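Local structure of protein P47 (Clostridium botulinum, 6EKT) at residues N360-H368 / S381-E392; P122-F131 / I173-T183. The protein may belong to a progenitor toxin complex that protects botulinum neurotoxin in the host gut, and has the fold of tubular lipid-binding (TULIP) proteins. One frame throughout, in Å; residues are numbered along the deposited sequence.

Overall arrangement
The two contacts lie on opposite sides of the centre of this elongated chain, their centres about 56 Å apart and their nearest atoms about 37 Å apart. Contact 2 comes first along the sequence and is complete before contact 1 begins. It pairs strands 124-141 and 178-181, neighbours in an antiparallel sheet that also holds strands 108-118 and 411-413. Contact 1 belongs to a different, curled antiparallel sheet, where the end of strand 352-368 lies against helix 374-394. One contact is therefore strand to strand and the other strand to helix, and they share no helix or sheet, consistent with the elongated TULIP-like build of P47.

Contact 1 (N360-H368 / S381-E392)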
loop_
_atom_site.group_PDB
_atom_site.type_symbol
_atom_site.label_atom_id
_atom_site.label_comp_id
_atom_site.label_asym_id
_atom_site.label_seq_id
_atom_site.Cartn_x
_atom_site.Cartn_y
_atom_site.Cartn_z
ATOM N N ASN A 360 -9.388 -29.690 6.508
ATOM C CA ASN A 360 -10.380 -30.143 7.486
ATOM C C ASN A 360 -11.618 -29.240 7.480
ATOM O O ASN A 360 -11.957 -28.635 8.525
ATOM C CB ASN A 360 -9.766 -30.248 8.901
ATOM C CG ASN A 360 -8.576 -31.183 8.958
ATOM O OD1 ASN A 360 -7.435 -30.730 8.996
ATOM N ND2 ASN A 360 -8.830 -32.481 8.951
ATOM N N PRO A 361 -12.300 -29.138 6.314
ATOM C CA PRO A 361 -13.539 -28.353 6.276
ATOM C C PRO A 361 -14.639 -29.018 7.111
ATOM O O PRO A 361 -14.497 -30.178 7.475
ATOM C CB PRO A 361 -13.916 -28.374 4.791
ATOM C CG PRO A 361 -13.347 -29.643 4.280
ATOM C CD PRO A 361 -12.058 -29.823 5.020
ATOM N N THR A 362 -15.704 -28.298 7.437
ATOM C CA THR A 362 -16.817 -28.929 8.143
ATOM C C THR A 362 -18.068 -28.832 7.297
ATOM O O THR A 362 -18.224 -27.893 6.512
ATOM C CB THR A 362 -17.083 -28.341 9.534
ATOM O OG1 THR A 362 -17.259 -26.934 9.430
ATOM C CG2 THR A 362 -15.931 -28.634 10.456
ATOM N N SER A 363 -18.932 -29.828 7.425
ATOM C CA SER A 363 -20.188 -29.818 6.660
ATOM C C SER A 363 -21.304 -30.522 7.408
ATOM O O SER A 363 -21.058 -31.264 8.369
ATOM C CB SER A 363 -19.993 -30.471 5.278
ATOM O OG SER A 363 -19.660 -31.829 5.436
ATOM N N SER A 364 -22.535 -30.294 6.956
ATOM C CA SER A 364 -23.683 -31.059 7.445
ATOM C C SER A 364 -24.675 -31.158 6.297
ATOM O O SER A 364 -24.567 -30.419 5.306
ATOM C CB SER A 364 -24.320 -30.396 8.677
ATOM O OG SER A 364 -24.725 -29.059 8.383
ATOM N N TYR A 365 -25.627 -32.069 6.415
ATOM C CA TYR A 365 -26.583 -32.282 5.339
ATOM C C TYR A 365 -27.865 -32.823 5.914
ATOM O O TYR A 365 -27.875 -33.362 7.047
ATOM C CB TYR A 365 -26.017 -33.238 4.263
ATOM C CG TYR A 365 -25.523 -34.553 4.820
ATOM C CD1 TYR A 365 -26.387 -35.629 4.985
ATOM C CD2 TYR A 365 -24.189 -34.713 5.186
ATOM C CE1 TYR A 365 -25.943 -36.843 5.517
ATOM C CE2 TYR A 365 -23.724 -35.926 5.706
ATOM C CZ TYR A 365 -24.606 -36.980 5.863
ATOM O OH TYR A 365 -24.156 -38.162 6.384
ATOM N N LYS A 366 -28.941 -32.658 5.150
ATOM C CA LYS A 366 -30.243 -33.231 5.515
ATOM C C LYS A 366 -30.822 -33.882 4.269
ATOM O O LYS A 366 -31.033 -33.186 3.257
ATOM C CB LYS A 366 -31.193 -32.152 6.043
ATOM C CG LYS A 366 -32.500 -32.760 6.541
ATOM C CD LYS A 366 -33.296 -31.760 7.371
ATOM C CE LYS A 366 -34.665 -32.322 7.729
ATOM N NZ LYS A 366 -34.618 -33.790 8.015
ATOM N N TYR A 367 -31.076 -35.199 4.341
ATOM C CA TYR A 367 -31.737 -35.914 3.231
ATOM C C TYR A 367 -33.250 -35.714 3.240
ATOM O O TYR A 367 -33.857 -35.722 4.303
ATOM C CB TYR A 367 -31.512 -37.426 3.317
ATOM C CG TYR A 367 -30.081 -37.892 3.281
ATOM C CD1 TYR A 367 -29.124 -37.247 2.480
ATOM C CD2 TYR A 367 -29.696 -39.026 3.997
ATOM C CE1 TYR A 367 -27.798 -37.699 2.442
ATOM C CE2 TYR A 367 -28.382 -39.488 3.955
ATOM C CZ TYR A 367 -27.449 -38.840 3.167
ATOM O OH TYR A 367 -26.145 -39.294 3.147
ATOM N N HIS A 368 -33.847 -35.610 2.056
ATOM C CA HIS A 368 -35.298 -35.587 1.895
ATOM C C HIS A 368 -35.679 -36.760 0.983
ATOM O O HIS A 368 -35.462 -36.708 -0.230
ATOM C CB HIS A 368 -35.737 -34.260 1.291
ATOM C CG HIS A 368 -35.391 -33.079 2.139
ATOM N ND1 HIS A 368 -36.286 -32.519 3.034
ATOM C CD2 HIS A 368 -34.245 -32.372 2.257
ATOM C CE1 HIS A 368 -35.703 -31.505 3.655
ATOM N NE2 HIS A 368 -34.466 -31.391 3.200
ATOM N N SER A 381 -27.165 -40.490 -0.904
ATOM C CA SER A 381 -25.982 -40.484 -0.032
ATOM C C SER A 381 -24.717 -40.163 -0.852
ATOM O O SER A 381 -23.931 -39.253 -0.508
ATOM C CB SER A 381 -25.869 -41.862 0.650
ATOM O OG SER A 381 -24.687 -41.953 1.400
ATOM N N SER A 382 -24.558 -40.874 -1.958
ATOM C CA SER A 382 -23.392 -40.671 -2.844
ATOM C C SER A 382 -23.384 -39.287 -3.487
ATOM O O SER A 382 -22.348 -38.604 -3.490
ATOM C CB SER A 382 -23.319 -41.779 -3.908
ATOM O OG SER A 382 -22.890 -42.993 -3.279
ATOM N N VAL A 383 -24.537 -38.860 -4.005
ATOM C CA VAL A 383 -24.629 -37.564 -4.686
ATOM C C VAL A 383 -24.283 -36.437 -3.713
ATOM O O VAL A 383 -23.565 -35.491 -4.075
ATOM C CB VAL A 383 -26.025 -37.343 -5.358
ATOM C CG1 VAL A 383 -26.185 -35.905 -5.885
ATOM C CG2 VAL A 383 -26.208 -38.305 -6.523
ATOM N N THR A 384 -24.772 -36.550 -2.475
ATOM C CA THR A 384 -24.557 -35.505 -1.449
ATOM C C THR A 384 -23.078 -35.420 -1.072
ATOM O O THR A 384 -22.513 -34.325 -1.036
ATOM C CB THR A 384 -25.447 -35.759 -0.223
ATOM O OG1 THR A 384 -26.816 -35.834 -0.652
ATOM C CG2 THR A 384 -25.292 -34.631 0.817
ATOM N N HIS A 385 -22.454 -36.576 -0.851
ATOM C CA HIS A 385 -21.032 -36.678 -0.593
ATOM C C HIS A 385 -20.187 -36.101 -1.727
ATOM O O HIS A 385 -19.336 -35.247 -1.455
ATOM C CB HIS A 385 -20.626 -38.133 -0.322
ATOM C CG HIS A 385 -19.175 -38.295 0.003
ATOM N ND1 HIS A 385 -18.613 -37.814 1.166
ATOM C CD2 HIS A 385 -18.166 -38.872 -0.691
ATOM C CE1 HIS A 385 -17.318 -38.095 1.174
ATOM N NE2 HIS A 385 -17.026 -38.746 0.062
ATOM N N TRP A 386 -20.424 -36.537 -2.972
ATOM C CA TRP A 386 -19.696 -35.982 -4.138
ATOM C C TRP A 386 -19.876 -34.462 -4.278
ATOM O O TRP A 386 -18.917 -33.720 -4.579
ATOM C CB TRP A 386 -20.137 -36.678 -5.435
ATOM C CG TRP A 386 -19.219 -37.764 -5.916
ATOM C CD1 TRP A 386 -18.454 -37.736 -7.056
ATOM C CD2 TRP A 386 -18.991 -39.043 -5.314
ATOM N NE1 TRP A 386 -17.751 -38.908 -7.181
ATOM C CE2 TRP A 386 -18.058 -39.725 -6.127
ATOM C CE3 TRP A 386 -19.465 -39.676 -4.153
ATOM C CZ2 TRP A 386 -17.590 -41.020 -5.824
ATOM C CZ3 TRP A 386 -18.999 -40.975 -3.855
ATOM C CH2 TRP A 386 -18.072 -41.623 -4.689
ATOM N N SER A 387 -21.096 -33.991 -4.048
ATOM C CA SER A 387 -21.386 -32.544 -4.148
ATOM C C SER A 387 -20.584 -31.739 -3.115
ATOM O O SER A 387 -19.958 -30.708 -3.436
ATOM C CB SER A 387 -22.891 -32.276 -3.961
ATOM O OG SER A 387 -23.647 -32.857 -5.007
ATOM N N ILE A 388 -20.631 -32.190 -1.861
ATOM C CA ILE A 388 -19.904 -31.511 -0.783
ATOM C C ILE A 388 -18.392 -31.539 -1.059
ATOM O O ILE A 388 -17.729 -30.479 -0.996
ATOM C CB ILE A 388 -20.243 -32.124 0.615
ATOM C CG1 ILE A 388 -21.673 -31.726 1.037
ATOM C CG2 ILE A 388 -19.235 -31.641 1.669
ATOM C CD1 ILE A 388 -22.227 -32.508 2.227
ATOM N N LYS A 389 -17.863 -32.711 -1.428
ATOM C CA LYS A 389 -16.406 -32.842 -1.700
ATOM C C LYS A 389 -15.981 -31.986 -2.894
ATOM O O LYS A 389 -14.918 -31.326 -2.851
ATOM C CB LYS A 389 -15.996 -34.295 -1.906
ATOM C CG LYS A 389 -16.140 -35.142 -0.632
ATOM C CD LYS A 389 -15.058 -34.854 0.384
ATOM C CE LYS A 389 -13.675 -35.284 -0.109
ATOM N NZ LYS A 389 -12.604 -34.933 0.876
ATOM N N SER A 390 -16.826 -31.958 -3.928
ATOM C CA SER A 390 -16.543 -31.128 -5.120
ATOM C C SER A 390 -16.383 -29.655 -4.750
ATOM O O SER A 390 -15.371 -29.026 -5.090
ATOM C CB SER A 390 -17.625 -31.293 -6.195
ATOM O OG SER A 390 -17.299 -30.514 -7.336
ATOM N N ILE A 391 -17.379 -29.122 -4.040
ATOM C CA ILE A 391 -17.390 -27.725 -3.638
ATOM C C ILE A 391 -16.196 -27.430 -2.727
ATOM O O ILE A 391 -15.440 -26.476 -2.987
ATOM C CB ILE A 391 -18.729 -27.326 -2.984
ATOM C CG1 ILE A 391 -19.866 -27.462 -4.008
ATOM C CG2 ILE A 391 -18.653 -25.915 -2.370
ATOM C CD1 ILE A 391 -21.259 -27.387 -3.399
ATOM N N GLU A 392 -15.991 -28.265 -1.703
ATOM C CA GLU A 392 -14.868 -28.066 -0.757
ATOM C C GLU A 392 -13.547 -27.985 -1.486
ATOM O O GLU A 392 -12.722 -27.143 -1.169
ATOM C CB GLU A 392 -14.798 -29.189 0.285
ATOM C CG GLU A 392 -15.917 -29.084 1.314
ATOM C CD GLU A 392 -16.001 -30.281 2.241
ATOM O OE1 GLU A 392 -15.366 -31.328 1.958
ATOM O OE2 GLU A 392 -16.710 -30.158 3.272
HETATM O O HOH W 1 -17.139 -32.288 4.720
HETATM O O HOH W 2 -23.694 -38.375 2.143
HETATM O O HOH W 3 -25.333 -41.590 4.182
#
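Strand 362-368 and the Pro361 that leads into it run roughly antiparallel to the helix segment 381-392, the two axes 10.2 Å apart at closest and at 150° to each other, with Pro361 level with Glu392 and Tyr367 with Ser381. Pro361 and Glu392 cross at about a right angle: the proline ring sits against the carboxylate, with Pro361 CG 3.4 Å from Glu392 CD. The same carboxylate is tied to the next inward-facing residue through a water, which donates to Glu392 OE2 at 2.6 Å and hydrogen-bonds to Ser363 OG at 2.7 Å. Ser363 OG also lies beside the methyl Ile388 CG2. In the middle, Tyr365 CB touches the methyl Thr384 CG2 at 3.8 Å, while its ring carbon CD2 comes to 4.2 Å from Ile388 CD1. Tyr367 reaches the helix differently. Its CG stands anti to the carbonyl carbon (chi1 -60°), which carries the ring across to the helix; Thr384 OG1 meets it at the edge, 3.7 Å from Tyr367 CE1. That Thr384 hydroxyl has its polar partners in Ser334 and Leu380. At the ring's end, Tyr367 OH lies 3.4 Å from Ser381 CA and holds two waters, one donating to Ser381 O and the other hydrogen-bonded to Ser381 OG. A few apolar touches and water at both ends thus join strand and helix, without a clear direct hydrogen bond. On its inner side the helix packs through Val383, Ser387 and Ile391 onto strands 297-311 and 315-326, consistent with the sheet wrapped round a long helix that makes P47 resemble the TULIP superfamily.

Contact 2 (P122-F131 / I173-T183); sequences PNIKELKFNF and ISYIFASLNVT
Phe177 turns its edge to the face of Phe129, a T-shaped pair with ring centroids 4.9 Å apart and planes at 85°. Phe177 CZ makes the approach, off-centre over the Phe129 face, and Ile173 CG2 adds a touch 3.7 Å from Phe129 CD2. Tyr175 CD2 lies above the centre of one face of Phe177. With CG anti to the backbone N, chi1 -178°, Leu127 brings CD2 to 4.0 Å from Phe177 CB. Ile176 CD1 packs between the side chains of Glu126 and Lys128, 3.4 Å from Glu126 OE1 and 3.6 Å from Lys128 CD, the lysine running alongside it. Lys125, bent at chi2 (-68°), brings CG and CE against Val182 CG2, while NZ hydrogen-bonds to Asn117 OD1.

The backbones pair antiparallel, with Lys125 and Leu180 exchanging both bonds and Val182 N donating to Asn123 O at 2.8 Å. Around Leu127 the pattern slips: Leu127 N bonds Ala178 O, but Leu127 O takes the N-H of Phe177, and the buried Ala178 N has no partner. Farther on, waters bridge Phe129 N to Tyr175 O and Phe129 O to Ile173 O. Strand 108-118 flanks the pair beyond 124-130 and strand 411-413 beyond 178-181, while helix 35-49 packs on Tyr175 and Phe177 through Val38.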
loop_
_atom_site.group_PDB
_atom_site.type_symbol
_atom_site.label_atom_id
_atom_site.label_comp_id
_atom_site.label_asym_id
_atom_site.label_seq_id
_atom_site.Cartn_x
_atom_site.Cartn_y
_atom_site.Cartn_z
ATOM N N PRO A 122 -1.416 17.154 -16.368
ATOM C CA PRO A 122 -2.298 17.090 -15.189
ATOM C C PRO A 122 -2.248 15.735 -14.487
ATOM O O PRO A 122 -2.631 15.641 -13.328
ATOM C CB PRO A 122 -3.711 17.267 -15.778
ATOM C CG PRO A 122 -3.513 17.867 -17.117
ATOM C CD PRO A 122 -2.170 17.411 -17.609
ATOM N N ASN A 123 -1.787 14.694 -15.181
ATOM C CA ASN A 123 -1.895 13.322 -14.676
ATOM C C ASN A 123 -0.680 12.747 -13.944
ATOM O O ASN A 123 -0.665 11.561 -13.598
ATOM C CB ASN A 123 -2.369 12.411 -15.797
ATOM C CG ASN A 123 -3.789 12.729 -16.221
ATOM O OD1 ASN A 123 -4.076 12.868 -17.410
ATOM N ND2 ASN A 123 -4.686 12.874 -15.234
ATOM N N ILE A 124 0.318 13.597 -13.706
ATOM C CA ILE A 124 1.481 13.249 -12.888
ATOM C C ILE A 124 1.639 14.342 -11.835
ATOM O O ILE A 124 1.655 15.529 -12.169
ATOM C CB ILE A 124 2.802 13.136 -13.715
ATOM C CG1 ILE A 124 2.638 12.239 -14.961
ATOM C CG2 ILE A 124 3.978 12.685 -12.842
ATOM C CD1 ILE A 124 2.970 10.772 -14.794
ATOM N N LYS A 125 1.730 13.934 -10.569
ATOM C CA LYS A 125 2.157 14.836 -9.493
ATOM C C LYS A 125 3.552 14.411 -9.019
ATOM O O LYS A 125 3.946 13.251 -9.177
ATOM C CB LYS A 125 1.129 14.853 -8.346
ATOM C CG LYS A 125 -0.331 15.013 -8.786
ATOM C CD LYS A 125 -0.628 16.385 -9.369
ATOM C CE LYS A 125 -2.043 16.447 -9.908
ATOM N NZ LYS A 125 -2.180 17.638 -10.806
ATOM N N GLU A 126 4.328 15.349 -8.491
ATOM C CA GLU A 126 5.659 15.023 -7.992
ATOM C C GLU A 126 5.843 15.502 -6.559
ATOM O O GLU A 126 5.524 16.642 -6.247
ATOM C CB GLU A 126 6.718 15.647 -8.889
ATOM C CG GLU A 126 6.736 15.051 -10.289
ATOM C CD GLU A 126 7.603 15.829 -11.260
ATOM O OE1 GLU A 126 7.812 17.045 -11.060
ATOM O OE2 GLU A 126 8.065 15.204 -12.233
ATOM N N LEU A 127 6.335 14.610 -5.702
ATOM C CA LEU A 127 6.662 14.934 -4.319
ATOM C C LEU A 127 8.065 15.509 -4.330
ATOM O O LEU A 127 9.028 14.836 -4.732
ATOM C CB LEU A 127 6.554 13.687 -3.420
ATOM C CG LEU A 127 6.820 13.801 -1.908
ATOM C CD1 LEU A 127 5.781 14.668 -1.215
ATOM C CD2 LEU A 127 6.878 12.408 -1.291
ATOM N N LYS A 128 8.152 16.782 -3.941
ATOM C CA LYS A 128 9.385 17.553 -3.971
ATOM C C LYS A 128 9.493 18.408 -2.700
ATOM O O LYS A 128 8.485 18.673 -2.030
ATOM C CB LYS A 128 9.415 18.518 -5.173
ATOM C CG LYS A 128 9.413 17.886 -6.557
ATOM C CD LYS A 128 9.849 18.911 -7.595
ATOM C CE LYS A 128 8.683 19.748 -8.104
ATOM N NZ LYS A 128 9.136 20.591 -9.249
ATOM N N PHE A 129 10.717 18.843 -2.395
ATOM C CA PHE A 129 10.934 19.914 -1.410
ATOM C C PHE A 129 10.086 21.145 -1.715
ATOM O O PHE A 129 9.968 21.563 -2.873
ATOM C CB PHE A 129 12.395 20.359 -1.409
ATOM C CG PHE A 129 13.331 19.435 -0.680
ATOM C CD1 PHE A 129 13.154 19.149 0.676
ATOM C CD2 PHE A 129 14.417 18.882 -1.340
ATOM C CE1 PHE A 129 14.034 18.308 1.351
ATOM C CE2 PHE A 129 15.309 18.051 -0.669
ATOM C CZ PHE A 129 15.119 17.778 0.680
ATOM N N ASN A 130 9.518 21.728 -0.666
ATOM C CA ASN A 130 8.853 23.015 -0.762
ATOM C C ASN A 130 9.521 23.984 0.215
ATOM O O ASN A 130 9.386 23.847 1.434
ATOM C CB ASN A 130 7.359 22.881 -0.457
ATOM C CG ASN A 130 6.590 24.155 -0.723
ATOM O OD1 ASN A 130 7.154 25.184 -1.113
ATOM N ND2 ASN A 130 5.294 24.104 -0.483
ATOM N N PHE A 131 10.247 24.945 -0.350
ATOM C CA PHE A 131 11.024 25.909 0.421
ATOM C C PHE A 131 10.134 27.022 0.984
ATOM O O PHE A 131 10.568 27.777 1.866
ATOM C CB PHE A 131 12.129 26.526 -0.453
ATOM C CG PHE A 131 13.332 25.635 -0.694
ATOM C CD1 PHE A 131 13.318 24.262 -0.422
ATOM C CD2 PHE A 131 14.485 26.179 -1.263
ATOM C CE1 PHE A 131 14.427 23.461 -0.698
ATOM C CE2 PHE A 131 15.599 25.387 -1.537
ATOM C CZ PHE A 131 15.571 24.026 -1.251
ATOM N N ILE A 173 16.823 23.300 -6.868
ATOM C CA ILE A 173 16.515 22.010 -6.288
ATOM C C ILE A 173 15.185 21.552 -6.885
ATOM O O ILE A 173 14.142 22.169 -6.632
ATOM C CB ILE A 173 16.438 22.084 -4.733
ATOM C CG1 ILE A 173 17.719 22.687 -4.125
ATOM C CG2 ILE A 173 16.052 20.727 -4.128
ATOM C CD1 ILE A 173 19.006 21.897 -4.319
ATOM N N SER A 174 15.253 20.497 -7.707
ATOM C CA SER A 174 14.079 19.832 -8.289
ATOM C C SER A 174 14.159 18.326 -8.081
ATOM O O SER A 174 13.718 17.567 -8.959
ATOM C CB SER A 174 13.989 20.067 -9.810
ATOM O OG SER A 174 14.229 21.403 -10.182
ATOM N N TYR A 175 14.713 17.871 -6.955
ATOM C CA TYR A 175 14.759 16.437 -6.703
ATOM C C TYR A 175 13.332 15.869 -6.554
ATOM O O TYR A 175 12.512 16.424 -5.812
ATOM C CB TYR A 175 15.646 16.068 -5.504
ATOM C CG TYR A 175 15.681 14.581 -5.278
ATOM C CD1 TYR A 175 16.529 13.762 -6.032
ATOM C CD2 TYR A 175 14.817 13.973 -4.348
ATOM C CE1 TYR A 175 16.541 12.386 -5.847
ATOM C CE2 TYR A 175 14.823 12.600 -4.155
ATOM C CZ TYR A 175 15.683 11.812 -4.901
ATOM O OH TYR A 175 15.675 10.446 -4.714
ATOM N N ILE A 176 13.050 14.794 -7.299
ATOM C CA ILE A 176 11.734 14.134 -7.274
ATOM C C ILE A 176 11.826 12.988 -6.281
ATOM O O ILE A 176 12.487 11.979 -6.557
ATOM C CB ILE A 176 11.312 13.571 -8.668
ATOM C CG1 ILE A 176 11.381 14.629 -9.793
ATOM C CG2 ILE A 176 9.956 12.870 -8.600
ATOM C CD1 ILE A 176 10.638 15.931 -9.526
ATOM N N PHE A 177 11.181 13.149 -5.127
ATOM C CA PHE A 177 11.097 12.062 -4.147
ATOM C C PHE A 177 10.255 10.897 -4.646
ATOM O O PHE A 177 10.613 9.744 -4.426
ATOM C CB PHE A 177 10.610 12.570 -2.786
ATOM C CG PHE A 177 11.631 13.435 -2.086
ATOM C CD1 PHE A 177 12.673 12.853 -1.364
ATOM C CD2 PHE A 177 11.563 14.818 -2.178
ATOM C CE1 PHE A 177 13.645 13.643 -0.739
ATOM C CE2 PHE A 177 12.528 15.618 -1.568
ATOM C CZ PHE A 177 13.567 15.028 -0.845
ATOM N N ALA A 178 9.152 11.223 -5.310
ATOM C CA ALA A 178 8.238 10.234 -5.876
ATOM C C ALA A 178 7.457 10.909 -6.978
ATOM O O ALA A 178 7.149 12.109 -6.895
ATOM C CB ALA A 178 7.288 9.672 -4.814
ATOM N N SER A 179 7.178 10.156 -8.035
ATOM C CA SER A 179 6.200 10.582 -9.006
ATOM C C SER A 179 4.904 9.834 -8.696
ATOM O O SER A 179 4.931 8.665 -8.291
ATOM C CB SER A 179 6.702 10.290 -10.409
ATOM O OG SER A 179 5.632 10.280 -11.324
ATOM N N LEU A 180 3.783 10.529 -8.864
ATOM C CA LEU A 180 2.456 9.977 -8.598
ATOM C C LEU A 180 1.641 10.016 -9.878
ATOM O O LEU A 180 1.501 11.079 -10.487
ATOM C CB LEU A 180 1.765 10.799 -7.483
ATOM C CG LEU A 180 0.330 10.466 -7.033
ATOM C CD1 LEU A 180 0.099 10.864 -5.576
ATOM C CD2 LEU A 180 -0.753 11.064 -7.936
ATOM N N ASN A 181 1.096 8.858 -10.277
ATOM C CA ASN A 181 0.230 8.773 -11.450
ATOM C C ASN A 181 -1.239 8.929 -11.066
ATOM O O ASN A 181 -1.768 8.099 -10.348
ATOM C CB ASN A 181 0.435 7.427 -12.184
ATOM C CG ASN A 181 1.806 7.312 -12.826
ATOM O OD1 ASN A 181 2.233 8.197 -13.551
ATOM N ND2 ASN A 181 2.493 6.212 -12.570
ATOM N N VAL A 182 -1.878 9.987 -11.559
ATOM C CA VAL A 182 -3.309 10.234 -11.366
ATOM C C VAL A 182 -4.140 9.195 -12.157
ATOM O O VAL A 182 -5.158 8.727 -11.676
ATOM C CB VAL A 182 -3.696 11.691 -11.742
ATOM C CG1 VAL A 182 -5.191 11.949 -11.580
ATOM C CG2 VAL A 182 -2.897 12.715 -10.927
ATOM N N THR A 183 -3.692 8.860 -13.371
ATOM C CA THR A 183 -4.300 7.811 -14.210
ATOM C C THR A 183 -3.261 6.702 -14.402
ATOM O O THR A 183 -2.060 6.955 -14.319
ATOM C CB THR A 183 -4.634 8.358 -15.605
ATOM O OG1 THR A 183 -3.463 8.999 -16.123
ATOM C CG2 THR A 183 -5.777 9.374 -15.534
HETATM O O HOH W 4 0.060 9.373 -15.593
HETATM O O HOH W 5 11.902 21.172 -4.972
HETATM O O HOH W 6 12.788 18.648 -4.283
#